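Long-range contacts in cytochrome P450 monooxygenase (Rhodococcus sp. ECU0066, PDB 6KBH), which probably inserts oxygen into substrates at a heme, drawing electrons through its own FMN and 2Fe-2S domains within a single self-sufficient chain: residues A[752-757]-A[773-778]; A[661-666]-A[683-688]; A[333-338]-A[350-355]. One frame throughout, in Å; residues are numbered along the deposited sequence.

Interaction 1: residues A[752-757]-A[773-778]. With FES (Fe2/s2 (inorganic) cluster), chain D.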
loop_
_atom_site.group_PDB
_atom_site.type_symbol
_atom_site.label_atom_id
_atom_site.label_comp_id
_atom_site.label_asym_id
_atom_site.label_seq_id
_atom_site.Cartn_x
_atom_site.Cartn_y
_atom_site.Cartn_z
ATOM N N VAL A 752 -18.336 17.694 4.954
ATOM C CA VAL A 752 -17.547 17.558 3.741
ATOM C C VAL A 752 -18.266 18.233 2.579
ATOM O O VAL A 752 -19.500 18.288 2.523
ATOM C CB VAL A 752 -17.277 16.071 3.438
ATOM C CG1 VAL A 752 -16.845 15.348 4.689
ATOM C CG2 VAL A 752 -18.515 15.432 2.933
ATOM N N ASP A 753 -17.470 18.774 1.655
ATOM C CA ASP A 753 -17.978 19.297 0.390
ATOM C C ASP A 753 -17.986 18.144 -0.611
ATOM O O ASP A 753 -17.055 17.947 -1.395
ATOM C CB ASP A 753 -17.130 20.470 -0.084
ATOM C CG ASP A 753 -17.842 21.337 -1.102
ATOM O OD1 ASP A 753 -19.026 21.067 -1.397
ATOM O OD2 ASP A 753 -17.214 22.294 -1.606
ATOM N N HIS A 754 -19.059 17.356 -0.554
ATOM C CA HIS A 754 -19.193 16.178 -1.406
ATOM C C HIS A 754 -19.187 16.560 -2.881
ATOM O O HIS A 754 -19.943 17.438 -3.308
ATOM C CB HIS A 754 -20.492 15.444 -1.081
ATOM C CG HIS A 754 -20.402 14.518 0.089
ATOM N ND1 HIS A 754 -19.526 13.454 0.136
ATOM C CD2 HIS A 754 -21.110 14.473 1.242
ATOM C CE1 HIS A 754 -19.685 12.805 1.276
ATOM N NE2 HIS A 754 -20.643 13.401 1.964
ATOM N N ARG A 755 -18.330 15.889 -3.666
ATOM C CA ARG A 755 -18.289 16.113 -5.109
ATOM C C ARG A 755 -18.083 14.836 -5.910
ATOM O O ARG A 755 -17.681 14.907 -7.077
ATOM C CB ARG A 755 -17.198 17.096 -5.470
ATOM C CG ARG A 755 -17.510 18.439 -4.950
ATOM C CD ARG A 755 -16.498 19.421 -5.322
ATOM N NE ARG A 755 -16.857 20.681 -4.708
ATOM C CZ ARG A 755 -16.083 21.746 -4.756
ATOM N NH1 ARG A 755 -14.934 21.663 -5.404
ATOM N NH2 ARG A 755 -16.453 22.877 -4.175
ATOM N N ASP A 756 -18.332 13.681 -5.318
ATOM C CA ASP A 756 -18.288 12.432 -6.046
ATOM C C ASP A 756 -19.648 12.161 -6.680
ATOM O O ASP A 756 -20.610 12.914 -6.506
ATOM C CB ASP A 756 -17.909 11.294 -5.113
ATOM C CG ASP A 756 -18.816 11.224 -3.906
ATOM O OD1 ASP A 756 -19.159 12.293 -3.361
ATOM O OD2 ASP A 756 -19.207 10.110 -3.512
ATOM N N LEU A 757 -19.730 11.059 -7.419
ATOM C CA LEU A 757 -20.994 10.580 -7.954
ATOM C C LEU A 757 -21.320 9.175 -7.460
ATOM O O LEU A 757 -22.272 8.561 -7.958
ATOM C CB LEU A 757 -20.975 10.618 -9.488
ATOM C CG LEU A 757 -20.205 11.743 -10.199
ATOM C CD1 LEU A 757 -20.412 11.655 -11.701
ATOM C CD2 LEU A 757 -20.592 13.137 -9.709
ATOM N N CYS A 773 -10.290 12.057 -3.642
ATOM C CA CYS A 773 -9.731 12.712 -4.818
ATOM C C CYS A 773 -10.454 13.992 -5.217
ATOM O O CYS A 773 -9.829 14.879 -5.814
ATOM C CB CYS A 773 -9.733 11.746 -6.004
ATOM S SG CYS A 773 -11.388 11.288 -6.563
ATOM N N CYS A 774 -11.748 14.118 -4.920
ATOM C CA CYS A 774 -12.504 15.261 -5.426
ATOM C C CYS A 774 -13.279 16.003 -4.340
ATOM O O CYS A 774 -13.468 17.219 -4.438
ATOM C CB CYS A 774 -13.458 14.805 -6.532
ATOM S SG CYS A 774 -14.592 13.484 -6.059
ATOM N N SER A 775 -13.730 15.297 -3.306
ATOM C CA SER A 775 -14.465 15.946 -2.231
ATOM C C SER A 775 -13.525 16.796 -1.375
ATOM O O SER A 775 -12.308 16.592 -1.354
ATOM C CB SER A 775 -15.178 14.909 -1.364
ATOM O OG SER A 775 -16.219 14.269 -2.085
ATOM N N ARG A 776 -14.102 17.768 -0.667
ATOM C CA ARG A 776 -13.315 18.676 0.161
ATOM C C ARG A 776 -14.034 18.978 1.463
ATOM O O ARG A 776 -15.062 18.384 1.804
ATOM C CB ARG A 776 -13.051 20.036 -0.490
ATOM C CG ARG A 776 -12.351 20.078 -1.794
ATOM C CD ARG A 776 -12.013 21.535 -2.046
ATOM N NE ARG A 776 -10.580 21.773 -1.980
ATOM C CZ ARG A 776 -9.740 21.425 -2.947
ATOM N NH1 ARG A 776 -10.206 20.841 -4.042
ATOM N NH2 ARG A 776 -8.444 21.671 -2.828
ATOM N N ALA A 777 -13.460 19.957 2.158
ATOM C CA ALA A 777 -14.075 20.620 3.293
ATOM C C ALA A 777 -14.996 21.735 2.835
ATOM O O ALA A 777 -14.620 22.561 1.997
ATOM C CB ALA A 777 -13.000 21.229 4.187
ATOM N N CYS A 778 -16.197 21.767 3.392
ATOM C CA CYS A 778 -16.886 23.034 3.604
ATOM C C CYS A 778 -16.466 23.483 4.997
ATOM O O CYS A 778 -16.972 22.982 6.004
ATOM C CB CYS A 778 -18.395 22.880 3.461
ATOM S SG CYS A 778 -19.068 21.406 4.238
HETATM FE FE1 FES D . -12.238 6.827 -8.050
HETATM FE FE2 FES D . -11.648 9.041 -6.130
HETATM S S1 FES D . -10.463 7.682 -7.257
HETATM S S2 FES D . -13.422 8.181 -6.918
#
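R755 runs alongside C774, and it can be followed from base to tip as an example of how one long side chain lines a short ladder of backbone bonds. Its CB lies 3.9 Å from C774 O. With CG anti to the carbonyl carbon (chi1 -67°) and the chain extended as far as NE, CD also keeps beside that carbonyl, 3.8 Å from C774 O. The guanidinium then divides its work: NH2 forms a salt bridge with D753 OD2 at 2.7 Å, while NH1 pairs with E698, from a loop outside the two segments. Two carboxylates probably limit its rotation and may offset the like charge of R776, whose NH1 stands 5.0 Å from R755 NH1.

Beneath this arm the backbones pair antiparallel. D753 and R776 form a hydrogen-bonded pair, with R776 N donating to D753 O at 3.0 Å. Beyond it a side chain replaces the carbonyl: R755 N donates to S775 OG at 3.1 Å, with a nearly straight N-H...O angle of 164°. C774 SG rests against the carbonyl group of R755, 3.7 Å from R755 C. Its neighbour C773 turns to the 2Fe-2S cluster, where SG binds the iron FE2 at 2.3 Å and C743 supplies the other protein sulfur on that metal.

In this ferredoxin-type domain, then, one cluster ligand belongs to a segment tied to 752-757 mainly by directional backbone and hydroxyl bonds. Such chemistry would probably hold the course of the chain leading from the metal, leaving the arginine's charge to be met by acidic side chains.

Interaction 2: residues A[661-666]-A[683-688]. With FMN (flavin mononucleotide), chain B.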
loop_
_atom_site.group_PDB
_atom_site.type_symbol
_atom_site.label_atom_id
_atom_site.label_comp_id
_atom_site.label_asym_id
_atom_site.label_seq_id
_atom_site.Cartn_x
_atom_site.Cartn_y
_atom_site.Cartn_z
ATOM N N GLY A 661 -26.927 5.439 -19.072
ATOM C CA GLY A 661 -26.531 5.664 -20.441
ATOM C C GLY A 661 -25.659 6.895 -20.586
ATOM O O GLY A 661 -24.975 7.312 -19.646
ATOM N N PRO A 662 -25.663 7.496 -21.777
ATOM C CA PRO A 662 -24.899 8.731 -21.975
ATOM C C PRO A 662 -25.451 9.849 -21.106
ATOM O O PRO A 662 -26.635 9.871 -20.764
ATOM C CB PRO A 662 -25.086 9.036 -23.468
ATOM C CG PRO A 662 -25.567 7.747 -24.075
ATOM C CD PRO A 662 -26.362 7.077 -23.001
ATOM N N GLU A 663 -24.571 10.786 -20.748
ATOM C CA GLU A 663 -24.971 11.856 -19.840
ATOM C C GLU A 663 -26.112 12.686 -20.409
ATOM O O GLU A 663 -26.940 13.203 -19.649
ATOM C CB GLU A 663 -23.771 12.748 -19.515
ATOM C CG GLU A 663 -22.620 12.019 -18.838
ATOM C CD GLU A 663 -23.031 11.362 -17.528
ATOM O OE1 GLU A 663 -23.816 11.974 -16.771
ATOM O OE2 GLU A 663 -22.574 10.231 -17.257
ATOM N N ARG A 664 -26.194 12.808 -21.738
ATOM C CA ARG A 664 -27.192 13.694 -22.337
ATOM C C ARG A 664 -28.613 13.234 -22.028
ATOM O O ARG A 664 -29.502 14.059 -21.797
ATOM C CB ARG A 664 -26.967 13.790 -23.847
ATOM C CG ARG A 664 -25.878 14.786 -24.205
ATOM C CD ARG A 664 -25.990 15.231 -25.645
ATOM N NE ARG A 664 -25.709 14.140 -26.568
ATOM C CZ ARG A 664 -25.651 14.281 -27.886
ATOM N NH1 ARG A 664 -25.850 15.471 -28.437
ATOM N NH2 ARG A 664 -25.387 13.233 -28.653
ATOM N N LEU A 665 -28.849 11.921 -22.032
ATOM C CA LEU A 665 -30.165 11.405 -21.676
ATOM C C LEU A 665 -30.372 11.355 -20.174
ATOM O O LEU A 665 -31.468 11.642 -19.687
ATOM C CB LEU A 665 -30.386 10.025 -22.334
ATOM C CG LEU A 665 -30.671 10.132 -23.829
ATOM C CD1 LEU A 665 -31.580 11.336 -24.157
ATOM C CD2 LEU A 665 -29.407 10.112 -24.690
ATOM N N LEU A 666 -29.344 10.966 -19.437
ATOM C CA LEU A 666 -29.401 11.062 -17.985
ATOM C C LEU A 666 -29.730 12.481 -17.528
ATOM O O LEU A 666 -30.566 12.685 -16.634
ATOM C CB LEU A 666 -28.073 10.604 -17.363
ATOM C CG LEU A 666 -27.637 9.130 -17.496
ATOM C CD1 LEU A 666 -26.280 8.898 -16.825
ATOM C CD2 LEU A 666 -28.696 8.198 -16.922
ATOM N N VAL A 683 -29.682 6.840 -11.036
ATOM C CA VAL A 683 -28.860 6.858 -12.235
ATOM C C VAL A 683 -27.506 6.254 -11.906
ATOM O O VAL A 683 -27.044 6.303 -10.763
ATOM C CB VAL A 683 -28.680 8.289 -12.787
ATOM C CG1 VAL A 683 -29.896 8.697 -13.595
ATOM C CG2 VAL A 683 -28.447 9.250 -11.641
ATOM N N GLU A 684 -26.876 5.664 -12.915
ATOM C CA GLU A 684 -25.478 5.272 -12.842
ATOM C C GLU A 684 -24.741 5.907 -14.012
ATOM O O GLU A 684 -25.116 5.711 -15.175
ATOM C CB GLU A 684 -25.308 3.746 -12.865
ATOM C CG GLU A 684 -23.892 3.291 -13.205
ATOM C CD GLU A 684 -23.473 2.029 -12.466
ATOM O OE1 GLU A 684 -23.216 2.103 -11.244
ATOM O OE2 GLU A 684 -23.377 0.965 -13.112
ATOM N N HIS A 685 -23.703 6.673 -13.703
ATOM C CA HIS A 685 -22.903 7.334 -14.720
ATOM C C HIS A 685 -21.754 6.432 -15.151
ATOM O O HIS A 685 -21.118 5.770 -14.322
ATOM C CB HIS A 685 -22.352 8.658 -14.192
ATOM C CG HIS A 685 -23.393 9.572 -13.628
ATOM N ND1 HIS A 685 -24.128 10.435 -14.412
ATOM C CD2 HIS A 685 -23.815 9.767 -12.355
ATOM C CE1 HIS A 685 -24.960 11.120 -13.646
ATOM N NE2 HIS A 685 -24.789 10.734 -12.395
ATOM N N PHE A 686 -21.506 6.397 -16.459
ATOM C CA PHE A 686 -20.339 5.729 -17.020
ATOM C C PHE A 686 -19.224 6.710 -17.353
ATOM O O PHE A 686 -18.130 6.289 -17.741
ATOM C CB PHE A 686 -20.723 4.939 -18.275
ATOM C CG PHE A 686 -21.499 3.681 -17.994
ATOM C CD1 PHE A 686 -22.058 3.447 -16.747
ATOM C CD2 PHE A 686 -21.666 2.728 -18.981
ATOM C CE1 PHE A 686 -22.761 2.289 -16.494
ATOM C CE2 PHE A 686 -22.378 1.571 -18.735
ATOM C CZ PHE A 686 -22.923 1.349 -17.491
ATOM N N SER A 687 -19.489 8.006 -17.215
ATOM C CA SER A 687 -18.532 9.073 -17.448
ATOM C C SER A 687 -18.625 10.042 -16.280
ATOM O O SER A 687 -19.569 9.999 -15.485
ATOM C CB SER A 687 -18.807 9.795 -18.777
ATOM O OG SER A 687 -19.049 8.870 -19.823
ATOM N N SER A 688 -17.633 10.887 -16.187
ATOM C CA SER A 688 -17.588 11.845 -15.153
ATOM C C SER A 688 -17.598 13.262 -15.649
ATOM O O SER A 688 -17.040 13.596 -16.664
ATOM C CB SER A 688 -16.372 11.660 -14.281
ATOM O OG SER A 688 -16.275 12.732 -13.351
HETATM N N1 FMN B . -17.985 3.187 -15.728
HETATM C C2 FMN B . -18.257 3.304 -14.420
HETATM O O2 FMN B . -17.734 4.263 -13.766
HETATM N N3 FMN B . -19.058 2.446 -13.775
HETATM C C4 FMN B . -19.615 1.429 -14.463
HETATM O O4 FMN B . -20.430 0.547 -13.835
HETATM C C4A FMN B . -19.352 1.284 -15.824
HETATM N N5 FMN B . -19.912 0.265 -16.497
HETATM C C5A FMN B . -19.647 0.135 -17.802
HETATM C C6 FMN B . -20.240 -0.923 -18.466
HETATM C C7 FMN B . -20.005 -1.104 -19.809
HETATM C C7M FMN B . -20.726 -2.329 -20.423
HETATM C C8 FMN B . -19.175 -0.225 -20.516
HETATM C C8M FMN B . -18.883 -0.389 -21.995
HETATM C C9 FMN B . -18.592 0.847 -19.849
HETATM C C9A FMN B . -18.812 1.029 -18.481
HETATM N N10 FMN B . -18.256 2.057 -17.802
HETATM C C10 FMN B . -18.516 2.189 -16.471
HETATM C "C1'" FMN B . -17.328 3.030 -18.460
HETATM C "C2'" FMN B . -15.903 2.538 -18.478
HETATM O "O2'" FMN B . -15.321 2.479 -17.241
HETATM C "C3'" FMN B . -15.044 3.398 -19.370
HETATM O "O3'" FMN B . -15.060 4.759 -19.032
HETATM C "C4'" FMN B . -15.424 3.211 -20.854
HETATM O "O4'" FMN B . -15.623 1.940 -21.348
HETATM C "C5'" FMN B . -14.310 3.752 -21.800
HETATM O "O5'" FMN B . -12.935 3.473 -21.436
HETATM P P FMN B . -11.798 4.306 -22.128
HETATM O O1P FMN B . -10.566 4.312 -21.261
HETATM O O2P FMN B . -11.427 3.712 -23.450
HETATM O O3P FMN B . -12.314 5.696 -22.328
#
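H685 turns its ND1 to both oxygens of a single carboxylate, that of E663, in an unequal grip that joins segment 683-688 to the first turn of a helix. The bond to E663 OE1 is the stronger, with H685 ND1 at 2.8 Å and an N-H...O angle of 139°. It uses the syn lone pair of OE1, which lies somewhat out of the imidazole plane. A weak second bond runs from H685 ND1 to E663 OE2 at 3.2 Å. Carboxylate and ring are only 26° from coplanar. The glutamate gets there by folding its chain: chi2 of -59° swings the carboxylate back toward the strand. Its place at the start of helix 663-672 would probably also suit the negative charge.

Next to this polar pair L666 adds apolar packing, using both branches. The L666 and V683 side chains run past each other in opposite directions, bringing L666 CD2 to 3.6 Å from V683 CG1. CD1 of L666 comes obliquely to the imidazole, 3.6 Å from H685 ND1.

The side chains of E684 and F686 attend to the flavin. E684 points away from the helix, carrying OE2 to 3.1 Å from O4 of FMN, and F686 lays one ring face over the isoalloxazine, with flavin N5 offset toward the rim of that ring. The helix contact backs a flavin-binding segment, in what is probably a phthalate dioxygenase reductase-like domain.

Strand 655-661, helix 663-672 and strand 681-685 make up a beta-alpha-beta unit in which 681-685 is the outermost strand of a parallel sheet. E684 hydrogen-bonds through its backbone to S659 of the adjoining strand, and F686 reaches T589 and P590 on helix 588-601 and S523 on strand 518-523.

Interaction 3: residues A[333-338]-A[350-355]. With HEM (protoporphyrin IX containing Fe), chain C.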
loop_
_atom_site.group_PDB
_atom_site.type_symbol
_atom_site.label_atom_id
_atom_site.label_comp_id
_atom_site.label_asym_id
_atom_site.label_seq_id
_atom_site.Cartn_x
_atom_site.Cartn_y
_atom_site.Cartn_z
ATOM N N ARG A 333 12.262 1.746 19.757
ATOM C CA ARG A 333 12.536 2.348 21.053
ATOM C C ARG A 333 11.998 3.767 21.130
ATOM O O ARG A 333 12.080 4.531 20.164
ATOM C CB ARG A 333 14.043 2.339 21.348
ATOM C CG ARG A 333 14.613 0.933 21.456
ATOM C CD ARG A 333 16.092 0.939 21.763
ATOM N NE ARG A 333 16.891 1.462 20.666
ATOM C CZ ARG A 333 18.170 1.790 20.782
ATOM N NH1 ARG A 333 18.783 1.651 21.952
ATOM N NH2 ARG A 333 18.832 2.260 19.736
ATOM N N ARG A 334 11.457 4.109 22.298
ATOM C CA ARG A 334 10.990 5.452 22.601
ATOM C C ARG A 334 11.375 5.795 24.033
ATOM O O ARG A 334 11.534 4.910 24.878
ATOM C CB ARG A 334 9.470 5.584 22.412
ATOM C CG ARG A 334 9.028 5.629 20.952
ATOM C CD ARG A 334 9.436 6.939 20.292
ATOM N NE ARG A 334 8.944 7.046 18.922
ATOM C CZ ARG A 334 9.629 6.663 17.848
ATOM N NH1 ARG A 334 10.838 6.139 17.977
ATOM N NH2 ARG A 334 9.099 6.801 16.642
ATOM N N LEU A 335 11.533 7.088 24.296
ATOM C CA LEU A 335 11.909 7.590 25.611
ATOM C C LEU A 335 10.708 8.298 26.223
ATOM O O LEU A 335 10.238 9.306 25.685
ATOM C CB LEU A 335 13.104 8.539 25.510
ATOM C CG LEU A 335 13.505 9.321 26.764
ATOM C CD1 LEU A 335 13.913 8.380 27.887
ATOM C CD2 LEU A 335 14.628 10.297 26.443
ATOM N N VAL A 336 10.208 7.765 27.340
ATOM C CA VAL A 336 9.052 8.359 27.999
ATOM C C VAL A 336 9.448 9.706 28.588
ATOM O O VAL A 336 10.476 9.827 29.265
ATOM C CB VAL A 336 8.500 7.415 29.076
ATOM C CG1 VAL A 336 7.216 7.970 29.657
ATOM C CG2 VAL A 336 8.272 6.026 28.499
ATOM N N THR A 337 8.634 10.730 28.326
ATOM C CA THR A 337 8.956 12.094 28.728
ATOM C C THR A 337 8.193 12.561 29.962
ATOM O O THR A 337 8.542 13.603 30.525
ATOM C CB THR A 337 8.682 13.068 27.574
ATOM O OG1 THR A 337 7.268 13.201 27.385
ATOM C CG2 THR A 337 9.314 12.563 26.283
ATOM N N ALA A 338 7.170 11.828 30.393
ATOM C CA ALA A 338 6.413 12.203 31.577
ATOM C C ALA A 338 5.784 10.953 32.174
ATOM O O ALA A 338 5.599 9.943 31.490
ATOM C CB ALA A 338 5.340 13.251 31.251
ATOM N N GLY A 350 11.476 9.324 31.948
ATOM C CA GLY A 350 12.817 8.823 31.767
ATOM C C GLY A 350 12.892 7.356 31.403
ATOM O O GLY A 350 13.943 6.901 30.938
ATOM N N ALA A 351 11.810 6.607 31.602
ATOM C CA ALA A 351 11.787 5.206 31.212
ATOM C C ALA A 351 11.986 5.069 29.708
ATOM O O ALA A 351 11.538 5.903 28.919
ATOM C CB ALA A 351 10.466 4.557 31.623
ATOM N N LYS A 352 12.670 4.000 29.319
ATOM C CA LYS A 352 12.951 3.703 27.923
ATOM C C LYS A 352 12.064 2.548 27.488
ATOM O O LYS A 352 11.963 1.540 28.195
ATOM C CB LYS A 352 14.428 3.356 27.726
ATOM C CG LYS A 352 15.382 4.482 28.104
ATOM C CD LYS A 352 16.833 4.084 27.871
ATOM C CE LYS A 352 17.792 5.197 28.259
ATOM N NZ LYS A 352 19.210 4.813 28.001
ATOM N N LEU A 353 11.411 2.701 26.342
ATOM C CA LEU A 353 10.450 1.719 25.865
ATOM C C LEU A 353 11.069 0.828 24.798
ATOM O O LEU A 353 11.775 1.305 23.906
ATOM C CB LEU A 353 9.203 2.407 25.305
ATOM C CG LEU A 353 8.307 3.092 26.340
ATOM C CD1 LEU A 353 6.967 3.494 25.722
ATOM C CD2 LEU A 353 8.098 2.197 27.556
ATOM N N LEU A 354 10.813 -0.473 24.906
ATOM C CA LEU A 354 11.076 -1.423 23.829
ATOM C C LEU A 354 9.721 -1.858 23.282
ATOM O O LEU A 354 9.050 -2.711 23.872
ATOM C CB LEU A 354 11.883 -2.617 24.315
ATOM C CG LEU A 354 12.362 -3.485 23.152
ATOM C CD1 LEU A 354 13.327 -2.692 22.284
ATOM C CD2 LEU A 354 13.008 -4.770 23.638
ATOM N N ILE A 355 9.319 -1.270 22.161
ATOM C CA ILE A 355 8.018 -1.534 21.563
ATOM C C ILE A 355 8.217 -2.568 20.457
ATOM O O ILE A 355 8.832 -2.290 19.422
ATOM C CB ILE A 355 7.358 -0.241 21.064
ATOM C CG1 ILE A 355 8.244 0.511 20.063
ATOM C CG2 ILE A 355 7.071 0.672 22.250
ATOM C CD1 ILE A 355 7.796 1.936 19.798
HETATM C CHA HEM C . 12.463 5.703 10.106
HETATM C CHB HEM C . 11.882 0.744 9.385
HETATM C CHC HEM C . 13.989 1.145 4.547
HETATM C CHD HEM C . 14.547 6.058 5.296
HETATM C C1A HEM C . 12.214 4.261 10.087
HETATM C C2A HEM C . 11.611 3.797 11.342
HETATM C C3A HEM C . 11.445 2.425 11.143
HETATM C C4A HEM C . 11.974 2.182 9.775
HETATM C CMA HEM C . 10.868 1.437 12.108
HETATM C CAA HEM C . 11.227 4.589 12.554
HETATM C CBA HEM C . 9.756 4.823 12.708
HETATM C CGA HEM C . 9.270 5.785 13.739
HETATM O O1A HEM C . 10.188 6.012 14.571
HETATM O O2A HEM C . 8.074 6.101 13.493
HETATM C C1B HEM C . 12.392 0.361 8.031
HETATM C C2B HEM C . 12.372 -1.061 7.455
HETATM C C3B HEM C . 13.029 -0.927 5.939
HETATM C C4B HEM C . 13.373 0.542 5.779
HETATM C CMB HEM C . 11.872 -2.295 8.125
HETATM C CAB HEM C . 13.262 -2.009 4.942
HETATM C CBB HEM C . 12.118 -2.895 4.589
HETATM C C1C HEM C . 14.222 2.615 4.615
HETATM C C2C HEM C . 14.819 3.062 3.384
HETATM C C3C HEM C . 14.988 4.416 3.565
HETATM C C4C HEM C . 14.464 4.654 4.901
HETATM C CMC HEM C . 15.171 2.246 2.183
HETATM C CAC HEM C . 15.556 5.389 2.578
HETATM C CBC HEM C . 16.904 5.981 2.785
HETATM C C1D HEM C . 14.002 6.189 6.653
HETATM C C2D HEM C . 14.044 7.605 7.146
HETATM C C3D HEM C . 13.392 7.502 8.659
HETATM C C4D HEM C . 13.072 6.041 8.803
HETATM C CMD HEM C . 14.561 8.796 6.419
HETATM C CAD HEM C . 13.169 8.612 9.623
HETATM C CBD HEM C . 11.977 9.470 9.353
HETATM C CGD HEM C . 11.471 10.297 10.477
HETATM O O1D HEM C . 11.941 9.831 11.543
HETATM O O2D HEM C . 10.716 11.210 10.054
HETATM N NA HEM C . 12.452 3.288 9.109
HETATM N NB HEM C . 12.920 1.332 7.013
HETATM N NC HEM C . 13.992 3.581 5.569
HETATM N ND HEM C . 13.379 5.137 7.577
HETATM FE FE HEM C . 13.287 3.174 7.345
#
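V336 and L353 pack closely on the R334 side of two antiparallel strands, the tighter half of this contact. V336 CG2, anti to its own carbonyl carbon, comes within 3.6 Å of L353 CG, while F94 from the neighbouring strand touches both residues. The backbone beneath is regularly bonded. L353 N meets R334 O at 2.7 Å, and R334 N returns a bond to L353 O. Farther along, V336 N donates to A351 O at 2.8 Å, and G350 N closes the ladder on V336 O at 2.9 Å.

R334 shares the face of L353, yet its end leaves the sheet. A bend at chi2 (-70°) carries the guanidinium off toward the heme. There NH1 is steadied by R333 O at 3.0 Å, and NH2 hydrogen-bonds to the propionate oxygen O1A of the heme. The fold gives this reach its setting: strands 332-336 and 352-355 are neighbours in the mixed sheet of the cytochrome P450 domain, joined through the small strands 340-342 and 345-347, and the first of them delivers an arginine to the porphyrin's acidic edge. R137, H133 and H391 also hydrogen-bond to the heme.

The opposite face, with L335 and K352, is partly open to solvent and more loosely made. L335 CD1 lies 3.4 Å from G350 O but comes no nearer than 4.2 Å to K352 CG. G350, at the exposed end, turns with a positive phi of 94°, where a CB would press on the carbonyl O of the preceding residue, which accounts for a glycine here. K352 extends fully beyond CG to a salt bridge with E101. R333, on this same face but buried, brings CG to 3.9 Å from L354 CD1 and sends its guanidinium to the backbone carbonyls of A99 and E101.

Overall arrangement
Interactions 1 and 2 belong to the reductase half of the chain and meet directly, L757 CD1 of the first packing 3.9 Å from H685 CD2 of the second. Interaction 3 lies far off in the P450 domain, its centre about 57 Å from that of interaction 2 and 41 Å from that of interaction 1. Interactions 1 and 3 are largely buried and join antiparallel strands through backbone bonds, though only interaction 3 adds a well-packed apolar face. Interaction 2 is partly buried, sets a helix against a strand, and relies on side chains. Each borders a different redox group: iron-sulfur cluster, flavin and heme in turn.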